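Local coordinates for leucine--trna ligase (Agrobacterium radiobacter, PDB 5AH5), which probably catalyses the ATP-dependent joining of leucine to tRNA(Leu), releasing AMP and diphosphate, as a class I aminoacyl-tRNA synthetase, at residues B[11-14]-B[15-18]; B[128-131]-B[132-136]. All blocks are in the same frame, centred on the assembly; numbering follows the deposited sequence.

Contact 1. Residues B[11-14]-B[15-18]; sequences FWQQ and KWDE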
ATOM      1  N   PHE B  11     -32.010   6.822   1.487  1.00 31.78           N
ATOM      2  CA  PHE B  11     -32.637   7.377   2.688  1.00 31.90           C
ATOM      3  C   PHE B  11     -31.660   7.373   3.879  1.00 34.69           C
ATOM      4  O   PHE B  11     -31.438   8.434   4.530  1.00 32.01           O
ATOM      5  CB  PHE B  11     -33.944   6.633   3.005  1.00 36.53           C
ATOM      6  CG  PHE B  11     -34.611   7.091   4.268  1.00 38.90           C
ATOM      7  CD1 PHE B  11     -35.521   8.150   4.240  1.00 41.25           C
ATOM      8  CD2 PHE B  11     -34.344   6.465   5.479  1.00 36.98           C
ATOM      9  CE1 PHE B  11     -36.130   8.592   5.408  1.00 42.17           C
ATOM     10  CE2 PHE B  11     -34.952   6.891   6.651  1.00 39.69           C
ATOM     11  CZ  PHE B  11     -35.855   7.956   6.622  1.00 42.00           C
ATOM     12  N   TRP B  12     -31.029   6.218   4.126  1.00 32.88           N
ATOM     13  CA  TRP B  12     -30.076   6.083   5.265  1.00 32.98           C
ATOM     14  C   TRP B  12     -28.811   6.864   5.047  1.00 31.48           C
ATOM     15  O   TRP B  12     -28.274   7.442   5.993  1.00 27.30           O
ATOM     16  CB  TRP B  12     -29.788   4.572   5.650  1.00 30.69           C
ATOM     17  CG  TRP B  12     -31.055   3.958   6.186  1.00 30.17           C
ATOM     18  CD1 TRP B  12     -31.832   3.023   5.589  1.00 31.19           C
ATOM     19  CD2 TRP B  12     -31.783   4.412   7.328  1.00 29.26           C
ATOM     20  NE1 TRP B  12     -32.970   2.803   6.328  1.00 33.58           N
ATOM     21  CE2 TRP B  12     -32.957   3.636   7.409  1.00 33.88           C
ATOM     22  CE3 TRP B  12     -31.504   5.332   8.348  1.00 31.93           C
ATOM     23  CZ2 TRP B  12     -33.883   3.775   8.452  1.00 34.29           C
ATOM     24  CZ3 TRP B  12     -32.444   5.483   9.409  1.00 33.18           C
ATOM     25  CH2 TRP B  12     -33.614   4.713   9.429  1.00 31.08           C
ATOM     26  N   GLN B  13     -28.310   6.877   3.812  1.00 32.05           N
ATOM     27  CA  GLN B  13     -27.141   7.691   3.459  1.00 31.16           C
ATOM     28  C   GLN B  13     -27.411   9.160   3.802  1.00 32.16           C
ATOM     29  O   GLN B  13     -26.571   9.837   4.371  1.00 26.75           O
ATOM     30  CB  GLN B  13     -26.791   7.531   1.974  1.00 32.45           C
ATOM     31  CG  GLN B  13     -26.112   6.211   1.679  1.00 30.56           C
ATOM     32  CD  GLN B  13     -26.323   5.737   0.252  1.00 32.30           C
ATOM     33  OE1 GLN B  13     -26.725   6.498  -0.620  1.00 29.26           O
ATOM     34  NE2 GLN B  13     -26.046   4.448   0.006  1.00 28.39           N
ATOM     35  N   GLN B  14     -28.620   9.617   3.594  1.00 33.86           N
ATOM     36  CA  GLN B  14     -28.885  11.020   3.867  1.00 36.57           C
ATOM     37  C   GLN B  14     -28.953  11.268   5.389  1.00 37.94           C
ATOM     38  O   GLN B  14     -28.378  12.242   5.926  1.00 33.81           O
ATOM     39  CB  GLN B  14     -30.114  11.468   3.105  1.00 39.42           C
ATOM     40  CG  GLN B  14     -30.098  12.960   2.875  1.00 46.39           C
ATOM     41  CD  GLN B  14     -31.426  13.553   3.092  1.00 52.08           C
ATOM     42  OE1 GLN B  14     -32.282  13.529   2.207  1.00 56.17           O
ATOM     43  NE2 GLN B  14     -31.628  14.088   4.286  1.00 59.34           N
ATOM     44  N   LYS B  15     -29.520  10.306   6.115  1.00 37.34           N
ATOM     45  CA  LYS B  15     -29.548  10.400   7.591  1.00 32.50           C
ATOM     46  C   LYS B  15     -28.157  10.523   8.176  1.00 29.97           C
ATOM     47  O   LYS B  15     -27.888  11.391   9.047  1.00 27.69           O
ATOM     48  CB  LYS B  15     -30.261   9.181   8.168  1.00 36.90           C
ATOM     49  CG  LYS B  15     -31.754   9.145   7.892  1.00 42.21           C
ATOM     50  CD  LYS B  15     -32.415  10.408   8.406  1.00 47.19           C
ATOM     51  CE  LYS B  15     -33.846  10.168   8.793  1.00 49.94           C
ATOM     52  NZ  LYS B  15     -34.688  11.298   8.371  1.00 56.36           N
ATOM     53  N   TRP B  16     -27.246   9.666   7.703  1.00 29.51           N
ATOM     54  CA  TRP B  16     -25.819   9.698   8.162  1.00 30.99           C
ATOM     55  C   TRP B  16     -25.157  11.066   7.822  1.00 30.54           C
ATOM     56  O   TRP B  16     -24.466  11.655   8.663  1.00 32.91           O
ATOM     57  CB  TRP B  16     -24.965   8.597   7.545  1.00 29.78           C
ATOM     58  CG  TRP B  16     -25.372   7.196   7.820  1.00 32.53           C
ATOM     59  CD1 TRP B  16     -25.817   6.683   9.021  1.00 32.89           C
ATOM     60  CD2 TRP B  16     -25.337   6.100   6.916  1.00 30.82           C
ATOM     61  NE1 TRP B  16     -26.106   5.380   8.888  1.00 31.98           N
ATOM     62  CE2 TRP B  16     -25.827   4.976   7.615  1.00 31.46           C
ATOM     63  CE3 TRP B  16     -24.936   5.949   5.593  1.00 28.55           C
ATOM     64  CZ2 TRP B  16     -25.936   3.706   7.028  1.00 32.46           C
ATOM     65  CZ3 TRP B  16     -25.074   4.706   4.987  1.00 30.90           C
ATOM     66  CH2 TRP B  16     -25.557   3.573   5.717  1.00 30.68           C
ATOM     67  N   ASP B  17     -25.361  11.525   6.587  1.00 32.43           N
ATOM     68  CA  ASP B  17     -24.909  12.873   6.128  1.00 33.07           C
ATOM     69  C   ASP B  17     -25.423  13.924   7.119  1.00 28.61           C
ATOM     70  O   ASP B  17     -24.627  14.637   7.734  1.00 28.50           O
ATOM     71  CB  ASP B  17     -25.424  13.242   4.717  1.00 37.88           C
ATOM     72  CG  ASP B  17     -24.868  12.346   3.588  1.00 46.45           C
ATOM     73  OD1 ASP B  17     -23.705  11.906   3.704  1.00 66.81           O
ATOM     74  OD2 ASP B  17     -25.577  12.099   2.551  1.00 52.27           O
ATOM     75  N   GLU B  18     -26.729  13.957   7.347  1.00 31.28           N
ATOM     76  CA  GLU B  18     -27.276  15.023   8.153  1.00 39.57           C
ATOM     77  C   GLU B  18     -26.834  14.997   9.587  1.00 41.00           C
ATOM     78  O   GLU B  18     -26.604  16.077  10.161  1.00 38.54           O
ATOM     79  CB  GLU B  18     -28.773  15.299   7.903  1.00 46.84           C
ATOM     80  CG  GLU B  18     -29.810  14.258   8.221  1.00 54.51           C
ATOM     81  CD  GLU B  18     -31.103  14.439   7.385  1.00 63.13           C
ATOM     82  OE1 GLU B  18     -31.074  15.236   6.396  1.00 51.47           O
ATOM     83  OE2 GLU B  18     -32.138  13.761   7.681  1.00 62.16           O
TER
HETATM   84  O   HOH W   1     -23.817   8.966   4.224  1.00 38.20           O
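The backbone of F11 to E18 is continuous alpha helix: N of K15, W16, D17 and E18 each bond to O of the residue four places earlier, at 3.1 Å from K15 N to F11 O and 2.8 Å from E18 N to Q14 O. K15 runs past two rings. K15 CG lies 3.8 Å from W12 CE3. The chain then bends at chi2 (-56°), and K15 CE comes to 3.7 Å from F11 CZ. The two rings also meet each other, with F11 CD2 over the centre of one face of the W12 ring. W16 lies back along the helix because its CG is anti to the carbonyl carbon (chi1 -60°). One face of its indole covers W12 O, 3.3 Å above the plane, and W16 CZ3 meets Q13 CG at 3.8 Å. Q13 O takes D17 N and also a water, which donates in turn to D17 OD1 at 3.0 Å. On the exposed side, Q14 NE2 and E18 OE1 are modelled too close for their bond to be certain. K15 NZ makes a long salt bridge to E18 OE2. The indole nitrogens of W12 and W16 bond to E725 and E724, and the amide of Q13 bonds to H721. This is an amphipathic helix. Its tryptophan side packs on helix 720-729, joining the N-terminal helix 5-19 to the anticodon-binding part of the synthetase.

Contact 2. Residues B[128-131]-B[132-136]; sequences PTYV and LAQQK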
ATOM      1  N   PRO B 128      -5.884  23.754  -8.521  1.00 22.99           N
ATOM      2  CA  PRO B 128      -4.879  24.765  -8.268  1.00 21.46           C
ATOM      3  C   PRO B 128      -4.423  24.795  -6.859  1.00 21.10           C
ATOM      4  O   PRO B 128      -3.215  25.034  -6.592  1.00 21.86           O
ATOM      5  CB  PRO B 128      -5.598  26.071  -8.644  1.00 23.34           C
ATOM      6  CG  PRO B 128      -6.546  25.638  -9.750  1.00 23.59           C
ATOM      7  CD  PRO B 128      -7.045  24.318  -9.225  1.00 22.92           C
ATOM      8  N   THR B 129      -5.325  24.567  -5.922  1.00 23.98           N
ATOM      9  CA  THR B 129      -4.838  24.558  -4.512  1.00 27.50           C
ATOM     10  C   THR B 129      -3.763  23.494  -4.212  1.00 26.15           C
ATOM     11  O   THR B 129      -2.718  23.763  -3.591  1.00 26.87           O
ATOM     12  CB  THR B 129      -6.018  24.538  -3.513  1.00 28.32           C
ATOM     13  OG1 THR B 129      -5.481  24.849  -2.231  1.00 30.88           O
ATOM     14  CG2 THR B 129      -6.748  23.183  -3.540  1.00 30.82           C
ATOM     15  N   TYR B 130      -3.945  22.292  -4.758  1.00 27.33           N
ATOM     16  CA  TYR B 130      -2.925  21.235  -4.628  1.00 22.20           C
ATOM     17  C   TYR B 130      -1.673  21.549  -5.375  1.00 21.42           C
ATOM     18  O   TYR B 130      -0.535  21.402  -4.854  1.00 22.45           O
ATOM     19  CB  TYR B 130      -3.512  19.898  -5.077  1.00 23.56           C
ATOM     20  CG  TYR B 130      -2.763  18.726  -4.514  1.00 23.71           C
ATOM     21  CD1 TYR B 130      -1.635  18.239  -5.140  1.00 24.98           C
ATOM     22  CD2 TYR B 130      -3.212  18.084  -3.357  1.00 25.14           C
ATOM     23  CE1 TYR B 130      -0.963  17.132  -4.644  1.00 28.36           C
ATOM     24  CE2 TYR B 130      -2.523  16.985  -2.813  1.00 27.57           C
ATOM     25  CZ  TYR B 130      -1.419  16.507  -3.448  1.00 26.83           C
ATOM     26  OH  TYR B 130      -0.756  15.427  -2.934  1.00 28.62           O
ATOM     27  N   VAL B 131      -1.826  22.086  -6.592  1.00 22.62           N
ATOM     28  CA  VAL B 131      -0.636  22.497  -7.357  1.00 20.50           C
ATOM     29  C   VAL B 131       0.209  23.528  -6.625  1.00 21.04           C
ATOM     30  O   VAL B 131       1.449  23.436  -6.580  1.00 22.46           O
ATOM     31  CB  VAL B 131      -1.114  23.068  -8.745  1.00 21.80           C
ATOM     32  CG1 VAL B 131       0.004  23.718  -9.501  1.00 20.16           C
ATOM     33  CG2 VAL B 131      -1.703  21.973  -9.579  1.00 24.24           C
ATOM     34  N   LEU B 132      -0.452  24.523  -6.046  1.00 23.23           N
ATOM     35  CA  LEU B 132       0.246  25.575  -5.217  1.00 24.38           C
ATOM     36  C   LEU B 132       1.092  24.912  -4.112  1.00 25.25           C
ATOM     37  O   LEU B 132       2.359  25.047  -3.999  1.00 27.59           O
ATOM     38  CB  LEU B 132      -0.837  26.548  -4.602  1.00 24.76           C
ATOM     39  CG  LEU B 132      -0.331  27.558  -3.535  1.00 27.93           C
ATOM     40  CD1 LEU B 132       0.851  28.394  -4.033  1.00 31.94           C
ATOM     41  CD2 LEU B 132      -1.459  28.480  -3.097  1.00 30.72           C
ATOM     42  N   ALA B 133       0.417  24.057  -3.354  1.00 26.66           N
ATOM     43  CA  ALA B 133       1.140  23.296  -2.324  1.00 25.17           C
ATOM     44  C   ALA B 133       2.305  22.502  -2.837  1.00 23.46           C
ATOM     45  O   ALA B 133       3.419  22.575  -2.290  1.00 23.82           O
ATOM     46  CB  ALA B 133       0.169  22.410  -1.580  1.00 28.68           C
ATOM     47  N   GLN B 134       2.134  21.794  -3.947  1.00 23.56           N
ATOM     48  CA  GLN B 134       3.227  20.956  -4.408  1.00 23.50           C
ATOM     49  C   GLN B 134       4.364  21.753  -4.963  1.00 22.59           C
ATOM     50  O   GLN B 134       5.528  21.372  -4.826  1.00 25.47           O
ATOM     51  CB  GLN B 134       2.693  19.987  -5.469  1.00 27.19           C
ATOM     52  CG  GLN B 134       3.671  18.897  -5.869  1.00 29.91           C
ATOM     53  CD  GLN B 134       2.941  17.655  -6.392  1.00 31.03           C
ATOM     54  OE1 GLN B 134       2.268  16.962  -5.628  1.00 33.26           O
ATOM     55  NE2 GLN B 134       3.030  17.402  -7.689  1.00 27.99           N
ATOM     56  N   GLN B 135       4.041  22.891  -5.600  1.00 25.78           N
ATOM     57  CA  GLN B 135       5.074  23.771  -6.158  1.00 23.87           C
ATOM     58  C   GLN B 135       5.883  24.356  -5.032  1.00 23.74           C
ATOM     59  O   GLN B 135       7.109  24.403  -5.119  1.00 26.49           O
ATOM     60  CB  GLN B 135       4.469  24.809  -7.091  1.00 24.74           C
ATOM     61  CG  GLN B 135       3.974  24.172  -8.393  1.00 27.79           C
ATOM     62  CD  GLN B 135       3.251  25.152  -9.332  1.00 28.04           C
ATOM     63  OE1 GLN B 135       2.727  26.203  -8.932  1.00 26.81           O
ATOM     64  NE2 GLN B 135       3.223  24.791 -10.591  1.00 28.36           N
ATOM     65  N   LYS B 136       5.233  24.696  -3.935  1.00 26.10           N
ATOM     66  CA  LYS B 136       6.003  25.152  -2.753  1.00 30.32           C
ATOM     67  C   LYS B 136       6.883  24.116  -2.220  1.00 28.68           C
ATOM     68  O   LYS B 136       8.074  24.384  -1.929  1.00 30.85           O
ATOM     69  CB  LYS B 136       5.124  25.640  -1.627  1.00 31.19           C
ATOM     70  CG  LYS B 136       4.345  26.874  -1.963  1.00 36.20           C
ATOM     71  CD  LYS B 136       3.560  27.294  -0.733  1.00 41.79           C
ATOM     72  CE  LYS B 136       2.687  28.472  -1.016  1.00 46.80           C
ATOM     73  NZ  LYS B 136       2.367  29.181   0.249  1.00 53.47           N
TER
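The Y130 ring meets the Q134 amide at its edge: Q134 OE1 lies near the ring plane, 3.4 Å from Y130 CE1. The amide plane stands steeply to the ring, at 78°. The ring of W495 also meets the Y130 ring, with planes about 30° apart, and W495 NE1 bonds to Q134 OE1. The other polar ends of this pair share D492: Y130 OH bonds to its backbone O, and Q134 NE2 to its OD1. The oxygen at the ring edge is therefore already held, and bonds at both its oxygen and its nitrogen fix the rotation of the Q134 amide.

The second flat group is the amide of Q135. V131 CG1 lies over one face of it, 3.6 Å from both Q135 CD and Q135 NE2. The two side chains run side by side and point the same way. V131 puts CG1 anti to its backbone N (chi1 171°), which turns this methyl along the helix to Q135. The Q135 chain starts close to the helix, with Q135 CG 3.2 Å from V131 O, and then runs out extended. Its buried amide is satisfied at both its polar atoms, by I447 N at OE1 and P426 O at NE2.

Below these side chains the backbone is regular. L132 N bonds to P128 O at 2.9 Å, and Q134 N to Y130 O and Q135 N to V131 O at 2.8 Å each. L132 CB and A133 CB rest on carbonyl oxygens of the preceding turn. The pattern is the first turns of an alpha helix with one side buried and i to i+4 side-chain pairs. It ties helix 128-143 to strand 425-432, which carries the zinc ligand C432, and to helix 489-492.

Contacts 1 and 2 belong to different helices, 5-19 and 128-143, with centres about 33 Å apart, and they do not touch. Both are local contacts within one helix, three or four residues apart. Contact 1 is partly buried. One side of it is tryptophan-rich and faces helix 720-729, while charged groups lie toward the solvent, and a water joins Q13 O to D17. Contact 2 is mostly buried. Its glutamine amides bond to backbone groups, the W495 indole N-H and the D492 carboxylate of the surrounding protein. In contact 2 the Y130 side chain is about 10 Å from the bound leucyl-sulfamoyl adenosine. Both contacts lie more than 20 Å from the bound nucleic acid.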